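Local coordinates for protein cellobiose 2-epimerase (PDB 5ZHB) that catalyses the 2-epimerisation of cellobiose, probably inverting the C2 configuration of the sugar at its reducing end, at residues 284-292 with 332-340; 175-186 with 228-239. All blocks are in the same frame, centred on the assembly; numbering follows the deposited sequence.

Overall arrangement
Following the chain from the N terminus, contact 2 comes first: segment 175-186, which runs from a loop through strand 181-182 into helix 183-199, is rejoined by segment 228-239 once helices 183-199 and 203-220 have passed. The loop it closes is thus a helical hairpin. Contact 1 opens only afterwards, when the loop segment 284-292, between helix 267-283 and strand 294-296, meets helix 326-343 across an excursion holding strands 294-296 and 299-305 and helix 306-323. The two loops stand in series, neither nested nor crossed. The centres of contacts 1 and 2 lie about 29 Å apart and their nearest atoms about 11 Å, within a single helical-hairpin domain of the (alpha/alpha)6-barrel type.

Contact 1: 284-292 with 332-340; sequences GVLKDGSLA and VERIWDYVK
Arg-334 and Tyr-338, one turn apart on helix 326-343, pack that helix against the loop joining helix 267-283 to strand 294-296, Arg-334 reaching the type I beta turn 286-289 and Tyr-338 reaching Asp-288 and Ser-290. The guanidinium of Arg-334 lies with one face against the turn, where NH1 stands 3.4 Å from Gly-289 CA, while its edge is used for bonding: NH2 donates to Lys-287 O at 2.7 Å, with the acceptor close to the guanidinium plane but the nitrogen above the plane of that carbonyl. A bend in the arginine chain at chi3 (75°) folds the group back over the backbone. Close approach is possible because Gly-289 has no CB; one built there would collide with Arg-334 CB.

Tyr-338 offers a ring face. Ser-290 CB sits almost over its centre, 3.6 Å from the centroid of the Tyr-338 ring, in a CH-pi contact. The carboxylate of Asp-288 approaches the same ring obliquely, its plane turned 55° from the ring's, with OD2 3.4 Å from Tyr-338 CE1. Next to Arg-334 on the helix, Ile-335 lays CG1 against Gly-289 O, and its CD1 meets Leu-291 CD1 at 3.6 Å.

Asp-288 is held by an Asx turn: its OD1 takes both Ser-290 N and Ser-290 OG, the hydroxyl 2.7 Å away on the syn side. Its OD2 pairs with Arg-304 of strand 299-305, which also bonds Ser-290 OG. The carboxylate charge is therefore probably balanced by Arg-304, leaving Arg-334 to grip a neutral backbone carbonyl.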
loop_
_atom_site.group_PDB
_atom_site.type_symbol
_atom_site.label_atom_id
_atom_site.label_comp_id
_atom_site.label_asym_id
_atom_site.label_seq_id
_atom_site.Cartn_x
_atom_site.Cartn_y
_atom_site.Cartn_z
ATOM N N GLY A 284 3.735 -15.873 11.564
ATOM C CA GLY A 284 2.811 -15.676 10.452
ATOM C C GLY A 284 2.898 -16.754 9.365
ATOM O O GLY A 284 1.920 -16.985 8.662
ATOM N N VAL A 285 4.068 -17.377 9.194
ATOM C CA VAL A 285 4.288 -18.339 8.129
ATOM C C VAL A 285 3.701 -19.707 8.493
ATOM O O VAL A 285 3.974 -20.256 9.556
ATOM C CB VAL A 285 5.790 -18.422 7.846
ATOM C CG1 VAL A 285 6.121 -19.523 6.854
ATOM C CG2 VAL A 285 6.311 -17.078 7.361
ATOM N N LEU A 286 2.909 -20.268 7.584
ATOM C CA LEU A 286 2.258 -21.555 7.786
ATOM C C LEU A 286 3.180 -22.688 7.348
ATOM O O LEU A 286 4.231 -22.446 6.771
ATOM C CB LEU A 286 0.974 -21.501 6.964
ATOM C CG LEU A 286 0.003 -20.398 7.390
ATOM C CD1 LEU A 286 -1.264 -20.307 6.555
ATOM C CD2 LEU A 286 -0.325 -20.632 8.881
ATOM N N LYS A 287 2.760 -23.944 7.549
ATOM C CA LYS A 287 3.683 -25.033 7.264
ATOM C C LYS A 287 3.935 -25.144 5.754
ATOM O O LYS A 287 4.998 -25.636 5.390
ATOM C CB LYS A 287 3.416 -26.346 8.025
ATOM C CG LYS A 287 2.029 -26.956 7.981
ATOM C CD LYS A 287 1.674 -27.581 6.639
ATOM C CE LYS A 287 0.248 -28.038 6.601
ATOM N NZ LYS A 287 -0.203 -28.217 5.219
ATOM N N ASP A 288 3.054 -24.618 4.874
ATOM C CA ASP A 288 3.333 -24.633 3.430
ATOM C C ASP A 288 4.227 -23.467 2.999
ATOM O O ASP A 288 4.611 -23.382 1.838
ATOM C CB ASP A 288 2.078 -24.744 2.569
ATOM C CG ASP A 288 1.106 -23.589 2.741
ATOM O OD1 ASP A 288 1.510 -22.608 3.401
ATOM O OD2 ASP A 288 -0.054 -23.707 2.293
ATOM N N GLY A 289 4.593 -22.572 3.925
ATOM C CA GLY A 289 5.453 -21.444 3.598
ATOM C C GLY A 289 4.658 -20.171 3.284
ATOM O O GLY A 289 5.251 -19.102 3.139
ATOM N N SER A 290 3.329 -20.288 3.197
ATOM C CA SER A 290 2.462 -19.140 2.915
ATOM C C SER A 290 2.249 -18.337 4.198
ATOM O O SER A 290 2.580 -18.807 5.281
ATOM C CB SER A 290 1.144 -19.583 2.277
ATOM O OG SER A 290 0.238 -20.179 3.199
ATOM N N LEU A 291 1.663 -17.136 4.103
ATOM C CA LEU A 291 1.313 -16.385 5.306
ATOM C C LEU A 291 -0.186 -16.348 5.531
ATOM O O LEU A 291 -0.957 -16.075 4.616
ATOM C CB LEU A 291 1.817 -14.952 5.263
ATOM C CG LEU A 291 3.287 -14.818 5.628
ATOM C CD1 LEU A 291 4.102 -15.096 4.407
ATOM C CD2 LEU A 291 3.550 -13.486 6.246
ATOM N N ALA A 292 -0.565 -16.565 6.797
ATOM C CA ALA A 292 -1.904 -16.332 7.277
ATOM C C ALA A 292 -2.237 -14.849 7.165
ATOM O O ALA A 292 -1.348 -14.027 6.948
ATOM C CB ALA A 292 -2.032 -16.806 8.726
ATOM N N VAL A 332 11.338 -16.433 1.633
ATOM C CA VAL A 332 11.023 -15.753 0.387
ATOM C C VAL A 332 10.796 -16.814 -0.699
ATOM O O VAL A 332 9.792 -16.787 -1.408
ATOM C CB VAL A 332 12.111 -14.740 0.005
ATOM C CG1 VAL A 332 12.010 -14.239 -1.437
ATOM C CG2 VAL A 332 12.152 -13.529 0.924
ATOM N N GLU A 333 11.706 -17.791 -0.793
ATOM C CA GLU A 333 11.611 -18.802 -1.833
ATOM C C GLU A 333 10.309 -19.580 -1.682
ATOM O O GLU A 333 9.638 -19.831 -2.672
ATOM C CB GLU A 333 12.840 -19.729 -1.786
ATOM C CG GLU A 333 14.149 -19.065 -2.207
ATOM C CD GLU A 333 15.442 -19.865 -1.949
ATOM O OE1 GLU A 333 15.351 -21.059 -1.586
ATOM O OE2 GLU A 333 16.550 -19.295 -2.091
ATOM N N ARG A 334 9.935 -19.963 -0.451
ATOM C CA ARG A 334 8.761 -20.782 -0.239
ATOM C C ARG A 334 7.464 -19.997 -0.465
ATOM O O ARG A 334 6.485 -20.547 -0.965
ATOM C CB ARG A 334 8.727 -21.378 1.170
ATOM C CG ARG A 334 9.901 -22.322 1.390
ATOM C CD ARG A 334 9.918 -22.799 2.838
ATOM N NE ARG A 334 8.860 -23.787 3.024
ATOM C CZ ARG A 334 8.035 -23.935 4.052
ATOM N NH1 ARG A 334 8.037 -23.110 5.087
ATOM N NH2 ARG A 334 7.170 -24.923 4.019
ATOM N N ILE A 335 7.432 -18.709 -0.112
ATOM C CA ILE A 335 6.256 -17.917 -0.447
ATOM C C ILE A 335 6.110 -17.869 -1.969
ATOM O O ILE A 335 5.004 -17.981 -2.490
ATOM C CB ILE A 335 6.331 -16.491 0.131
ATOM C CG1 ILE A 335 6.443 -16.507 1.656
ATOM C CG2 ILE A 335 5.125 -15.660 -0.333
ATOM C CD1 ILE A 335 6.955 -15.193 2.211
ATOM N N TRP A 336 7.215 -17.643 -2.673
ATOM C CA TRP A 336 7.135 -17.505 -4.108
ATOM C C TRP A 336 6.596 -18.777 -4.752
ATOM O O TRP A 336 5.711 -18.719 -5.611
ATOM C CB TRP A 336 8.487 -17.130 -4.684
ATOM C CG TRP A 336 8.458 -16.971 -6.179
ATOM C CD1 TRP A 336 9.315 -17.564 -7.054
ATOM C CD2 TRP A 336 7.584 -16.136 -6.964
ATOM N NE1 TRP A 336 9.024 -17.183 -8.333
ATOM C CE2 TRP A 336 7.983 -16.292 -8.313
ATOM C CE3 TRP A 336 6.515 -15.277 -6.683
ATOM C CZ2 TRP A 336 7.359 -15.626 -9.361
ATOM C CZ3 TRP A 336 5.899 -14.610 -7.736
ATOM C CH2 TRP A 336 6.328 -14.774 -9.045
ATOM N N ASP A 337 7.084 -19.940 -4.310
ATOM C CA ASP A 337 6.543 -21.199 -4.802
ATOM C C ASP A 337 5.052 -21.337 -4.558
ATOM O O ASP A 337 4.321 -21.833 -5.412
ATOM C CB ASP A 337 7.185 -22.414 -4.156
ATOM C CG ASP A 337 8.269 -22.985 -5.045
ATOM O OD1 ASP A 337 7.923 -23.364 -6.197
ATOM O OD2 ASP A 337 9.438 -22.969 -4.606
ATOM N N TYR A 338 4.611 -20.987 -3.351
ATOM C CA TYR A 338 3.195 -21.017 -3.057
ATOM C C TYR A 338 2.433 -20.111 -4.035
ATOM O O TYR A 338 1.381 -20.506 -4.557
ATOM C CB TYR A 338 2.927 -20.549 -1.629
ATOM C CG TYR A 338 1.455 -20.590 -1.290
ATOM C CD1 TYR A 338 0.860 -21.714 -0.725
ATOM C CD2 TYR A 338 0.656 -19.480 -1.540
ATOM C CE1 TYR A 338 -0.500 -21.744 -0.447
ATOM C CE2 TYR A 338 -0.695 -19.518 -1.296
ATOM C CZ TYR A 338 -1.276 -20.638 -0.737
ATOM O OH TYR A 338 -2.616 -20.577 -0.501
ATOM N N VAL A 339 2.947 -18.879 -4.210
ATOM C CA VAL A 339 2.311 -17.864 -5.030
ATOM C C VAL A 339 2.182 -18.340 -6.485
ATOM O O VAL A 339 1.142 -18.141 -7.119
ATOM C CB VAL A 339 3.045 -16.512 -4.959
ATOM C CG1 VAL A 339 2.579 -15.534 -6.027
ATOM C CG2 VAL A 339 2.868 -15.857 -3.595
ATOM N N LYS A 340 3.250 -18.897 -7.052
ATOM C CA LYS A 340 3.160 -19.435 -8.402
ATOM C C LYS A 340 2.195 -20.599 -8.464
ATOM O O LYS A 340 1.485 -20.717 -9.439
ATOM C CB LYS A 340 4.492 -19.958 -8.933
ATOM C CG LYS A 340 5.463 -18.857 -9.258
ATOM C CD LYS A 340 6.693 -19.471 -9.902
ATOM C CE LYS A 340 7.405 -20.380 -8.930
ATOM N NZ LYS A 340 8.788 -20.564 -9.390
#

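Contact 2: 175-186 with 228-239; sequences NGVIADITMNTH and LQVFFNNHWESI
Phe-232 O receives two backbone N-H groups, from Asp-180 (N to O 3.0 Å) and Ile-181, and Phe-232 N returns a bond to Ile-181 O. Further along, Met-183 N donates to Val-230 O at 3.1 Å, nearly straight at 171°, and a water joins Val-230 O to Asn-184 N. At the start of helix 183-199, Thr-182 OG1 caps Thr-185 N and also bonds Glu-158; His-186 ND1 turns back to Thr-182 O, 2.7 Å away, near the plane of the imidazole. Asp-180 and Ile-181 both face Phe-232, a classic beta bulge in a two-stranded antiparallel ribbon that closes the helical hairpin 183-220, strand 181-182 leading into its first helix.

On the Ile-181 and Phe-232 side, Ile-181 CG2, anti to its backbone N, is carried over the face of the Trp-236 six-membered ring, 3.6 Å from its centroid, in a CH-pi contact. The indole's edge meets the face of His-186 in a T-shaped pair, with planes at 62°, while its NE1 bonds Asn-154 O. A leucine in place of Trp-236 would probably leave the His-186 face and Ile-181 CG2 poorly covered and Asn-154 O without its N-H donor. Across the ribbon, Thr-182 CG2 touches the edge of Phe-231, 3.8 Å from CD1. Beside the bulge, the Asp-180 carboxylate stacks on the Asn-234 amide, the planes 16° apart.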
loop_
_atom_site.group_PDB
_atom_site.type_symbol
_atom_site.label_atom_id
_atom_site.label_comp_id
_atom_site.label_asym_id
_atom_site.label_seq_id
_atom_site.Cartn_x
_atom_site.Cartn_y
_atom_site.Cartn_z
ATOM N N ASN A 175 -16.208 -2.266 13.754
ATOM C CA ASN A 175 -15.611 -2.124 15.074
ATOM C C ASN A 175 -16.651 -2.408 16.159
ATOM O O ASN A 175 -16.428 -3.268 17.010
ATOM C CB ASN A 175 -14.988 -0.737 15.247
ATOM C CG ASN A 175 -13.791 -0.454 14.364
ATOM O OD1 ASN A 175 -13.462 0.716 14.136
ATOM N ND2 ASN A 175 -13.115 -1.474 13.854
ATOM N N GLY A 176 -17.788 -1.699 16.116
ATOM C CA GLY A 176 -18.787 -1.772 17.172
ATOM C C GLY A 176 -18.540 -0.678 18.205
ATOM O O GLY A 176 -19.438 0.110 18.494
ATOM N N VAL A 177 -17.326 -0.679 18.779
ATOM C CA VAL A 177 -16.702 0.514 19.337
ATOM C C VAL A 177 -15.631 0.960 18.340
ATOM O O VAL A 177 -14.694 0.214 18.064
ATOM C CB VAL A 177 -16.105 0.329 20.751
ATOM C CG1 VAL A 177 -14.834 -0.522 20.757
ATOM C CG2 VAL A 177 -15.854 1.667 21.441
ATOM N N ILE A 178 -15.776 2.180 17.808
ATOM C CA ILE A 178 -14.980 2.617 16.670
ATOM C C ILE A 178 -13.603 3.101 17.131
ATOM O O ILE A 178 -13.425 3.563 18.259
ATOM C CB ILE A 178 -15.701 3.669 15.794
ATOM C CG1 ILE A 178 -16.576 4.671 16.574
ATOM C CG2 ILE A 178 -16.510 2.978 14.695
ATOM C CD1 ILE A 178 -15.829 5.534 17.579
ATOM N N ALA A 179 -12.636 2.977 16.214
ATOM C CA ALA A 179 -11.275 3.457 16.404
ATOM C C ALA A 179 -11.224 4.949 16.103
ATOM O O ALA A 179 -11.840 5.380 15.134
ATOM C CB ALA A 179 -10.336 2.716 15.491
ATOM N N ASP A 180 -10.452 5.692 16.905
ATOM C CA ASP A 180 -10.127 7.092 16.653
ATOM C C ASP A 180 -8.835 7.231 15.852
ATOM O O ASP A 180 -8.583 8.251 15.195
ATOM C CB ASP A 180 -9.982 7.821 17.983
ATOM C CG ASP A 180 -11.202 7.685 18.890
ATOM O OD1 ASP A 180 -12.285 8.162 18.482
ATOM O OD2 ASP A 180 -11.082 7.047 19.962
ATOM N N ILE A 181 -7.931 6.261 16.046
ATOM C CA ILE A 181 -6.600 6.322 15.468
ATOM C C ILE A 181 -6.354 4.942 14.864
ATOM O O ILE A 181 -6.766 3.944 15.444
ATOM C CB ILE A 181 -5.518 6.694 16.506
ATOM C CG1 ILE A 181 -5.620 8.153 16.989
ATOM C CG2 ILE A 181 -4.123 6.402 15.940
ATOM C CD1 ILE A 181 -4.722 8.493 18.173
ATOM N N THR A 182 -5.761 4.904 13.659
ATOM C CA THR A 182 -5.410 3.634 13.028
ATOM C C THR A 182 -3.932 3.608 12.635
ATOM O O THR A 182 -3.342 4.573 12.145
ATOM C CB THR A 182 -6.314 3.268 11.841
ATOM O OG1 THR A 182 -5.966 4.022 10.673
ATOM C CG2 THR A 182 -7.786 3.381 12.196
ATOM N N MET A 183 -3.364 2.409 12.815
ATOM C CA MET A 183 -2.049 2.042 12.330
ATOM C C MET A 183 -2.027 2.190 10.817
ATOM O O MET A 183 -1.075 2.750 10.254
ATOM C CB MET A 183 -1.734 0.605 12.794
ATOM C CG MET A 183 -0.465 -0.013 12.241
ATOM S SD MET A 183 -0.677 -0.743 10.597
ATOM C CE MET A 183 -1.691 -2.155 10.999
ATOM N N ASN A 184 -3.100 1.737 10.172
ATOM C CA ASN A 184 -3.099 1.707 8.706
ATOM C C ASN A 184 -2.870 3.100 8.130
ATOM O O ASN A 184 -2.062 3.268 7.215
ATOM C CB ASN A 184 -4.363 1.058 8.160
ATOM C CG ASN A 184 -4.261 0.821 6.670
ATOM O OD1 ASN A 184 -3.441 0.013 6.228
ATOM N ND2 ASN A 184 -5.038 1.572 5.900
ATOM N N THR A 185 -3.619 4.112 8.624
ATOM C CA THR A 185 -3.481 5.470 8.097
ATOM C C THR A 185 -2.074 6.009 8.343
ATOM O O THR A 185 -1.465 6.564 7.446
ATOM C CB THR A 185 -4.543 6.393 8.703
ATOM O OG1 THR A 185 -5.808 5.921 8.253
ATOM C CG2 THR A 185 -4.377 7.832 8.249
ATOM N N HIS A 186 -1.530 5.779 9.555
ATOM C CA HIS A 186 -0.190 6.219 9.897
ATOM C C HIS A 186 0.855 5.569 8.989
ATOM O O HIS A 186 1.817 6.222 8.572
ATOM C CB HIS A 186 0.029 5.986 11.402
ATOM C CG HIS A 186 -0.726 7.005 12.207
ATOM N ND1 HIS A 186 -2.066 6.868 12.502
ATOM C CD2 HIS A 186 -0.333 8.200 12.739
ATOM C CE1 HIS A 186 -2.470 7.948 13.189
ATOM N NE2 HIS A 186 -1.436 8.775 13.349
ATOM N N LEU A 228 2.617 -5.295 15.773
ATOM C CA LEU A 228 2.000 -3.989 15.693
ATOM C C LEU A 228 0.580 -4.121 16.207
ATOM O O LEU A 228 -0.084 -5.116 15.969
ATOM C CB LEU A 228 2.009 -3.470 14.261
ATOM C CG LEU A 228 3.383 -3.255 13.634
ATOM C CD1 LEU A 228 3.160 -2.527 12.343
ATOM C CD2 LEU A 228 4.346 -2.500 14.528
ATOM N N GLN A 229 0.097 -3.093 16.880
ATOM C CA GLN A 229 -1.321 -3.007 17.194
ATOM C C GLN A 229 -1.996 -2.213 16.067
ATOM O O GLN A 229 -1.332 -1.474 15.353
ATOM C CB GLN A 229 -1.475 -2.405 18.599
ATOM C CG GLN A 229 -0.698 -3.182 19.667
ATOM C CD GLN A 229 -0.467 -2.386 20.940
ATOM O OE1 GLN A 229 -1.125 -2.630 21.954
ATOM N NE2 GLN A 229 0.438 -1.414 20.906
ATOM N N VAL A 230 -3.309 -2.361 15.946
ATOM C CA VAL A 230 -4.014 -2.000 14.723
ATOM C C VAL A 230 -4.948 -0.807 14.934
ATOM O O VAL A 230 -4.938 0.101 14.118
ATOM C CB VAL A 230 -4.716 -3.219 14.124
ATOM C CG1 VAL A 230 -5.419 -2.886 12.802
ATOM C CG2 VAL A 230 -3.707 -4.342 13.905
ATOM N N PHE A 231 -5.746 -0.811 16.008
ATOM C CA PHE A 231 -6.791 0.182 16.238
ATOM C C PHE A 231 -6.664 0.721 17.660
ATOM O O PHE A 231 -6.431 -0.055 18.596
ATOM C CB PHE A 231 -8.161 -0.467 16.067
ATOM C CG PHE A 231 -8.476 -0.960 14.668
ATOM C CD1 PHE A 231 -8.425 -0.083 13.592
ATOM C CD2 PHE A 231 -8.839 -2.284 14.437
ATOM C CE1 PHE A 231 -8.724 -0.525 12.317
ATOM C CE2 PHE A 231 -9.138 -2.724 13.149
ATOM C CZ PHE A 231 -9.070 -1.834 12.093
ATOM N N PHE A 232 -6.777 2.046 17.782
ATOM C CA PHE A 232 -6.508 2.771 19.013
ATOM C C PHE A 232 -7.647 3.748 19.296
ATOM O O PHE A 232 -8.355 4.191 18.382
ATOM C CB PHE A 232 -5.234 3.610 18.894
ATOM C CG PHE A 232 -4.042 2.770 18.467
ATOM C CD1 PHE A 232 -3.822 2.487 17.124
ATOM C CD2 PHE A 232 -3.198 2.198 19.418
ATOM C CE1 PHE A 232 -2.786 1.650 16.739
ATOM C CE2 PHE A 232 -2.158 1.373 19.032
ATOM C CZ PHE A 232 -1.946 1.110 17.692
ATOM N N ASN A 233 -7.767 4.087 20.587
ATOM C CA ASN A 233 -8.545 5.219 21.047
ATOM C C ASN A 233 -7.667 6.471 20.980
ATOM O O ASN A 233 -6.494 6.401 20.607
ATOM C CB ASN A 233 -9.145 4.907 22.419
ATOM C CG ASN A 233 -8.131 4.852 23.540
ATOM O OD1 ASN A 233 -7.019 5.379 23.427
ATOM N ND2 ASN A 233 -8.522 4.269 24.667
ATOM N N ASN A 234 -8.229 7.619 21.386
ATOM C CA ASN A 234 -7.539 8.894 21.310
ATOM C C ASN A 234 -6.359 8.984 22.274
ATOM O O ASN A 234 -5.580 9.927 22.183
ATOM C CB ASN A 234 -8.500 10.052 21.554
ATOM C CG ASN A 234 -9.145 10.481 20.261
ATOM O OD1 ASN A 234 -8.440 10.758 19.277
ATOM N ND2 ASN A 234 -10.469 10.509 20.236
ATOM N N HIS A 235 -6.229 8.020 23.190
ATOM C CA HIS A 235 -5.081 7.992 24.084
ATOM C C HIS A 235 -3.993 7.060 23.548
ATOM O O HIS A 235 -3.078 6.721 24.290
ATOM C CB HIS A 235 -5.527 7.605 25.500
ATOM C CG HIS A 235 -6.241 8.730 26.171
ATOM N ND1 HIS A 235 -7.489 8.608 26.742
ATOM C CD2 HIS A 235 -5.890 10.023 26.296
ATOM C CE1 HIS A 235 -7.860 9.786 27.224
ATOM N NE2 HIS A 235 -6.905 10.660 26.966
ATOM N N TRP A 236 -4.117 6.631 22.275
ATOM C CA TRP A 236 -3.172 5.728 21.636
ATOM C C TRP A 236 -3.116 4.407 22.386
ATOM O O TRP A 236 -2.098 3.728 22.382
ATOM C CB TRP A 236 -1.771 6.343 21.500
ATOM C CG TRP A 236 -1.455 7.137 20.260
ATOM C CD1 TRP A 236 -1.282 8.486 20.177
ATOM C CD2 TRP A 236 -1.201 6.621 18.928
ATOM N NE1 TRP A 236 -0.957 8.856 18.897
ATOM C CE2 TRP A 236 -0.896 7.731 18.110
ATOM C CE3 TRP A 236 -1.217 5.343 18.350
ATOM C CZ2 TRP A 236 -0.599 7.593 16.754
ATOM C CZ3 TRP A 236 -0.935 5.214 17.006
ATOM C CH2 TRP A 236 -0.604 6.315 16.230
ATOM N N GLU A 237 -4.239 4.007 22.973
ATOM C CA GLU A 237 -4.347 2.709 23.598
ATOM C C GLU A 237 -5.068 1.784 22.627
ATOM O O GLU A 237 -6.142 2.106 22.141
ATOM C CB GLU A 237 -5.086 2.834 24.929
ATOM C CG GLU A 237 -4.387 3.778 25.906
ATOM C CD GLU A 237 -5.088 4.026 27.235
ATOM O OE1 GLU A 237 -6.292 3.714 27.383
ATOM O OE2 GLU A 237 -4.378 4.508 28.146
ATOM N N SER A 238 -4.487 0.614 22.395
ATOM C CA SER A 238 -5.070 -0.347 21.487
ATOM C C SER A 238 -6.416 -0.836 22.029
ATOM O O SER A 238 -6.566 -1.071 23.224
ATOM C CB SER A 238 -4.080 -1.453 21.234
ATOM O OG SER A 238 -4.719 -2.556 20.615
ATOM N N ILE A 239 -7.419 -0.995 21.157
ATOM C CA ILE A 239 -8.768 -1.300 21.619
ATOM C C ILE A 239 -9.257 -2.648 21.111
ATOM O O ILE A 239 -10.382 -3.021 21.420
ATOM C CB ILE A 239 -9.760 -0.186 21.245
ATOM C CG1 ILE A 239 -9.812 0.070 19.743
ATOM C CG2 ILE A 239 -9.423 1.089 22.013
ATOM C CD1 ILE A 239 -10.956 0.975 19.312
HETATM O O HOH W 1 -5.240 0.115 11.239
#